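Local coordinates for protein disulfide-isomerase A4 (Rattus norvegicus, PDB 3EC3) that catalyses the rearrangement of disulfide bonds in proteins in the endoplasmic reticulum and is represented here by its noncatalytic b and b' domains, at residues L186-S191 and K206-P211; N196-L200 and F222-F226. The protein carries 1 engineered substitution. One frame throughout, in Å; residues are numbered along the deposited sequence.

In the fold
Both contacts belong to the second of the chain's two thioredoxin-like domains, near its C-terminal end, with centres about 10 Å apart. Their segments alternate in sequence: the loop 186-191 after helix 180-185, strand 196-200, edge strand 206-208, then helix 216-227. The two strands are antiparallel neighbours, tied by probable hydrogen bonds from M209 N to A197 O (2.8 Å) and from F207 N to I199 O (2.9 Å). Contact 1 packs the loop against one face of this strand pair, whereas contact 2 packs helix 216-227 against the opposite face. Together they embed the last hairpin of the mixed sheet between layers, as expected of a thioredoxin fold.

Contact 1: residues L186-S191 and K206-P211; sequences LGLSES and KFAMEP
L186, L188 and S191 pack against K206, A208 and P211 mainly through apolar groups, with two carbonyl oxygens lying against methyls, and no hydrogen bond joins the two segments. A208 is the small central partner. Its methyl meets L188 at the branch point, with A208 CB 3.9 Å from L188 CG. A208 CB also lies 3.2 Å from L186 O. L186 itself reaches strand 206-208 with one branch, L186 CD2, which rests on K206 CB at 3.7 Å, the two side chains crossing at about a right angle. In L188 the CG atom is anti to the carbonyl carbon (chi1 -72°), and the two methyls divide their work: CD1 borders A208, while L188 CD2 lies 3.4 Å from M209 O (selenomethionine) and 4.0 Å from P211 CG. The tightest carbon pair is S191 CB to P211 CG, 3.3 Å, closer than usual van der Waals contact.

Polar atoms serve the loop instead. G187, with positive phi, ends helix 180-185 in a Schellman motif, and S191 OG hydrogen-bonds to N196 OD1 at the start of the next strand. Side chains of L186 and L188 also touch strand 196-200, at A198 and N196. Without directional bonds across the segments, the seating of the loop probably rests on shape, with L186 and L188 about A208, and L188 and S191 against P211.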
loop_
_atom_site.group_PDB
_atom_site.type_symbol
_atom_site.label_atom_id
_atom_site.label_comp_id
_atom_site.label_asym_id
_atom_site.label_seq_id
_atom_site.Cartn_x
_atom_site.Cartn_y
_atom_site.Cartn_z
ATOM N N LEU A 186 -3.415 21.778 8.903
ATOM C CA LEU A 186 -4.800 21.390 8.630
ATOM C C LEU A 186 -5.797 21.957 9.651
ATOM O O LEU A 186 -7.009 21.792 9.490
ATOM C CB LEU A 186 -4.919 19.855 8.573
ATOM C CG LEU A 186 -4.182 19.220 7.393
ATOM C CD1 LEU A 186 -4.030 17.718 7.595
ATOM C CD2 LEU A 186 -4.902 19.525 6.077
ATOM N N GLY A 187 -5.279 22.617 10.687
ATOM C CA GLY A 187 -6.089 23.154 11.783
ATOM C C GLY A 187 -6.625 22.094 12.729
ATOM O O GLY A 187 -7.660 22.299 13.362
ATOM N N LEU A 188 -5.918 20.969 12.834
ATOM C CA LEU A 188 -6.407 19.810 13.588
ATOM C C LEU A 188 -5.611 19.509 14.876
ATOM O O LEU A 188 -5.926 18.570 15.613
ATOM C CB LEU A 188 -6.444 18.563 12.686
ATOM C CG LEU A 188 -7.501 18.458 11.580
ATOM C CD1 LEU A 188 -7.296 17.193 10.758
ATOM C CD2 LEU A 188 -8.908 18.501 12.158
ATOM N N SER A 189 -4.581 20.304 15.134
ATOM C CA SER A 189 -3.722 20.110 16.291
ATOM C C SER A 189 -4.439 20.396 17.622
ATOM O O SER A 189 -4.125 19.777 18.644
ATOM C CB SER A 189 -2.486 20.993 16.161
ATOM O OG SER A 189 -1.443 20.487 16.963
ATOM N N GLU A 190 -5.397 21.325 17.610
ATOM C CA GLU A 190 -6.196 21.625 18.809
ATOM C C GLU A 190 -7.176 20.507 19.217
ATOM O O GLU A 190 -7.361 20.266 20.407
ATOM C CB GLU A 190 -6.913 22.998 18.687
ATOM C CG GLU A 190 -8.223 23.025 17.847
ATOM C CD GLU A 190 -8.114 22.285 16.509
ATOM O OE1 GLU A 190 -7.086 22.450 15.812
ATOM O OE2 GLU A 190 -9.051 21.527 16.158
ATOM N N SER A 191 -7.762 19.807 18.236
ATOM C CA SER A 191 -8.886 18.877 18.468
ATOM C C SER A 191 -8.677 17.901 19.627
ATOM O O SER A 191 -7.567 17.400 19.836
ATOM C CB SER A 191 -9.241 18.118 17.186
ATOM O OG SER A 191 -8.343 17.054 16.918
ATOM N N LYS A 206 -6.512 21.057 0.439
ATOM C CA LYS A 206 -6.627 20.106 1.540
ATOM C C LYS A 206 -7.910 20.379 2.318
ATOM O O LYS A 206 -8.326 21.536 2.442
ATOM C CB LYS A 206 -5.407 20.219 2.454
ATOM C CG LYS A 206 -4.103 19.754 1.789
ATOM C CD LYS A 206 -2.909 20.650 2.203
ATOM C CE LYS A 206 -1.652 20.366 1.346
ATOM N NZ LYS A 206 -1.167 18.934 1.402
ATOM N N PHE A 207 -8.548 19.319 2.810
ATOM C CA PHE A 207 -9.806 19.456 3.544
ATOM C C PHE A 207 -9.689 18.726 4.875
ATOM O O PHE A 207 -9.326 17.551 4.901
ATOM C CB PHE A 207 -10.970 18.904 2.711
ATOM C CG PHE A 207 -11.033 19.468 1.314
ATOM C CD1 PHE A 207 -10.314 18.880 0.269
ATOM C CD2 PHE A 207 -11.791 20.612 1.046
ATOM C CE1 PHE A 207 -10.358 19.410 -1.016
ATOM C CE2 PHE A 207 -11.846 21.157 -0.246
ATOM C CZ PHE A 207 -11.130 20.557 -1.276
ATOM N N ALA A 208 -9.982 19.405 5.982
ATOM C CA ALA A 208 -9.845 18.756 7.286
ATOM C C ALA A 208 -11.205 18.322 7.810
ATOM O O ALA A 208 -12.174 19.087 7.713
ATOM C CB ALA A 208 -9.162 19.685 8.285
HETATM N N MSE A 209 -11.276 17.109 8.363
HETATM C CA MSE A 209 -12.521 16.609 8.952
HETATM C C MSE A 209 -12.805 17.259 10.289
HETATM O O MSE A 209 -11.958 17.256 11.177
HETATM C CB MSE A 209 -12.523 15.081 9.132
HETATM C CG MSE A 209 -13.861 14.533 9.660
HETATM SE SE MSE A 209 -13.863 12.615 9.912
HETATM C CE MSE A 209 -13.986 12.483 11.754
ATOM N N GLU A 210 -14.015 17.813 10.397
ATOM C CA GLU A 210 -14.585 18.305 11.646
ATOM C C GLU A 210 -14.422 17.265 12.750
ATOM O O GLU A 210 -15.092 16.221 12.709
ATOM C CB GLU A 210 -16.075 18.582 11.428
ATOM C CG GLU A 210 -16.805 19.068 12.636
ATOM C CD GLU A 210 -16.786 20.569 12.732
ATOM O OE1 GLU A 210 -15.777 21.188 12.328
ATOM O OE2 GLU A 210 -17.786 21.130 13.208
ATOM N N PRO A 211 -13.521 17.530 13.728
ATOM C CA PRO A 211 -13.265 16.607 14.840
ATOM C C PRO A 211 -14.543 16.089 15.503
ATOM O O PRO A 211 -15.407 16.870 15.914
ATOM C CB PRO A 211 -12.452 17.461 15.818
ATOM C CG PRO A 211 -11.708 18.374 14.943
ATOM C CD PRO A 211 -12.668 18.730 13.832
#

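Contact 2: residues N196-L200 and F222-F226; sequences NAAIL and FVMAF
The backbone bond from F226 N to F222 O, 2.9 Å long, spans one turn of helix 216-227, and the same four-residue spacing brings both phenylalanines to the side that meets I199. The isoleucine reaches in between them with all its branches engaged. Its CG1 is anti to the carbonyl carbon (chi1 -60°), which lays CG1 against F222, brings CD1 between the two phenylalanines and turns CG2 to the F226 ring. I199 CG1 comes within 3.5 Å of F222 CE1. I199 CD1 stands over a face of the F222 ring but offset toward the rim, a CH-pi contact at 4.2 Å from the centroid, and also packs against F226 CB at 3.4 Å. I199 CG2 sits above the centre of the F226 ring, 3.8 Å from the centroid and 13° off the ring normal.

Strand 196-200 and the helical turn 222-226 run nearly parallel, their axes approaching to 9.8 Å at an angle of 22°; the helix packs along one face of the sheet, as the C-terminal helix does in a thioredoxin fold. Toward the N-terminal end of the strand, F222 turns its edge to the backbone, with A198 C near the plane of the ring, and F222 CE1 approaches A197 CB at 4.1 Å. V223 CG2 borders I199 CD1 more loosely, and V136 of the adjoining strand touches both residues. The F226 ring makes a second contact, edge-to-face with Y169. With an alanine at F226, the ring over I199 CG2 is gone, which would probably open a gap there and cost Y169 this edge-to-face neighbour. F222 also touches M209 and L231.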
loop_
_atom_site.group_PDB
_atom_site.type_symbol
_atom_site.label_atom_id
_atom_site.label_comp_id
_atom_site.label_asym_id
_atom_site.label_seq_id
_atom_site.Cartn_x
_atom_site.Cartn_y
_atom_site.Cartn_z
ATOM N N ASN A 196 -7.911 11.704 13.662
ATOM C CA ASN A 196 -8.349 12.819 12.812
ATOM C C ASN A 196 -8.200 12.453 11.350
ATOM O O ASN A 196 -7.496 11.486 11.035
ATOM C CB ASN A 196 -7.512 14.051 13.135
ATOM C CG ASN A 196 -7.902 14.674 14.449
ATOM O OD1 ASN A 196 -8.931 15.337 14.539
ATOM N ND2 ASN A 196 -7.093 14.459 15.480
ATOM N N ALA A 197 -8.866 13.192 10.453
ATOM C CA ALA A 197 -8.826 12.815 9.027
ATOM C C ALA A 197 -8.787 14.031 8.112
ATOM O O ALA A 197 -9.357 15.076 8.431
ATOM C CB ALA A 197 -10.010 11.901 8.671
ATOM N N ALA A 198 -8.081 13.878 6.997
ATOM C CA ALA A 198 -8.028 14.893 5.952
ATOM C C ALA A 198 -8.121 14.272 4.550
ATOM O O ALA A 198 -7.885 13.063 4.356
ATOM C CB ALA A 198 -6.758 15.763 6.110
ATOM N N ILE A 199 -8.472 15.101 3.575
ATOM C CA ILE A 199 -8.387 14.720 2.188
ATOM C C ILE A 199 -7.468 15.677 1.439
ATOM O O ILE A 199 -7.636 16.889 1.521
ATOM C CB ILE A 199 -9.789 14.698 1.517
ATOM C CG1 ILE A 199 -10.692 13.696 2.250
ATOM C CG2 ILE A 199 -9.642 14.404 -0.016
ATOM C CD1 ILE A 199 -12.062 13.510 1.709
ATOM N N LEU A 200 -6.509 15.127 0.700
ATOM C CA LEU A 200 -5.722 15.925 -0.246
ATOM C C LEU A 200 -6.285 15.733 -1.673
ATOM O O LEU A 200 -6.376 14.594 -2.151
ATOM C CB LEU A 200 -4.237 15.513 -0.203
ATOM C CG LEU A 200 -3.513 15.152 1.107
ATOM C CD1 LEU A 200 -1.997 15.183 0.920
ATOM C CD2 LEU A 200 -3.929 16.060 2.262
ATOM N N PHE A 222 -17.603 12.353 5.653
ATOM C CA PHE A 222 -16.549 13.286 5.255
ATOM C C PHE A 222 -16.107 13.069 3.799
ATOM O O PHE A 222 -16.045 14.026 3.013
ATOM C CB PHE A 222 -15.378 13.130 6.245
ATOM C CG PHE A 222 -14.140 13.933 5.919
ATOM C CD1 PHE A 222 -12.899 13.281 5.808
ATOM C CD2 PHE A 222 -14.183 15.322 5.798
ATOM C CE1 PHE A 222 -11.727 13.993 5.543
ATOM C CE2 PHE A 222 -13.022 16.052 5.528
ATOM C CZ PHE A 222 -11.789 15.390 5.399
ATOM N N VAL A 223 -15.814 11.812 3.447
ATOM C CA VAL A 223 -15.492 11.428 2.059
ATOM C C VAL A 223 -16.675 11.684 1.086
ATOM O O VAL A 223 -16.470 12.175 -0.038
ATOM C CB VAL A 223 -15.006 9.946 1.989
ATOM C CG1 VAL A 223 -14.844 9.468 0.549
ATOM C CG2 VAL A 223 -13.679 9.774 2.806
HETATM N N MSE A 224 -17.888 11.341 1.504
HETATM C CA MSE A 224 -19.079 11.596 0.692
HETATM C C MSE A 224 -19.252 13.103 0.459
HETATM O O MSE A 224 -19.529 13.545 -0.674
HETATM C CB MSE A 224 -20.343 11.008 1.336
HETATM C CG MSE A 224 -20.674 9.581 0.901
HETATM SE SE MSE A 224 -21.008 9.493 -1.050
HETATM C CE MSE A 224 -21.363 7.559 -1.309
ATOM N N ALA A 225 -19.061 13.889 1.517
ATOM C CA ALA A 225 -19.237 15.349 1.409
ATOM C C ALA A 225 -18.176 15.920 0.463
ATOM O O ALA A 225 -18.471 16.817 -0.362
ATOM C CB ALA A 225 -19.189 16.009 2.769
ATOM N N PHE A 226 -16.968 15.357 0.548
ATOM C CA PHE A 226 -15.887 15.678 -0.380
ATOM C C PHE A 226 -16.278 15.395 -1.830
ATOM O O PHE A 226 -16.109 16.250 -2.692
ATOM C CB PHE A 226 -14.602 14.909 -0.058
ATOM C CG PHE A 226 -13.557 14.995 -1.171
ATOM C CD1 PHE A 226 -13.375 13.938 -2.065
ATOM C CD2 PHE A 226 -12.787 16.149 -1.329
ATOM C CE1 PHE A 226 -12.427 14.024 -3.077
ATOM C CE2 PHE A 226 -11.841 16.259 -2.356
ATOM C CZ PHE A 226 -11.656 15.203 -3.229
#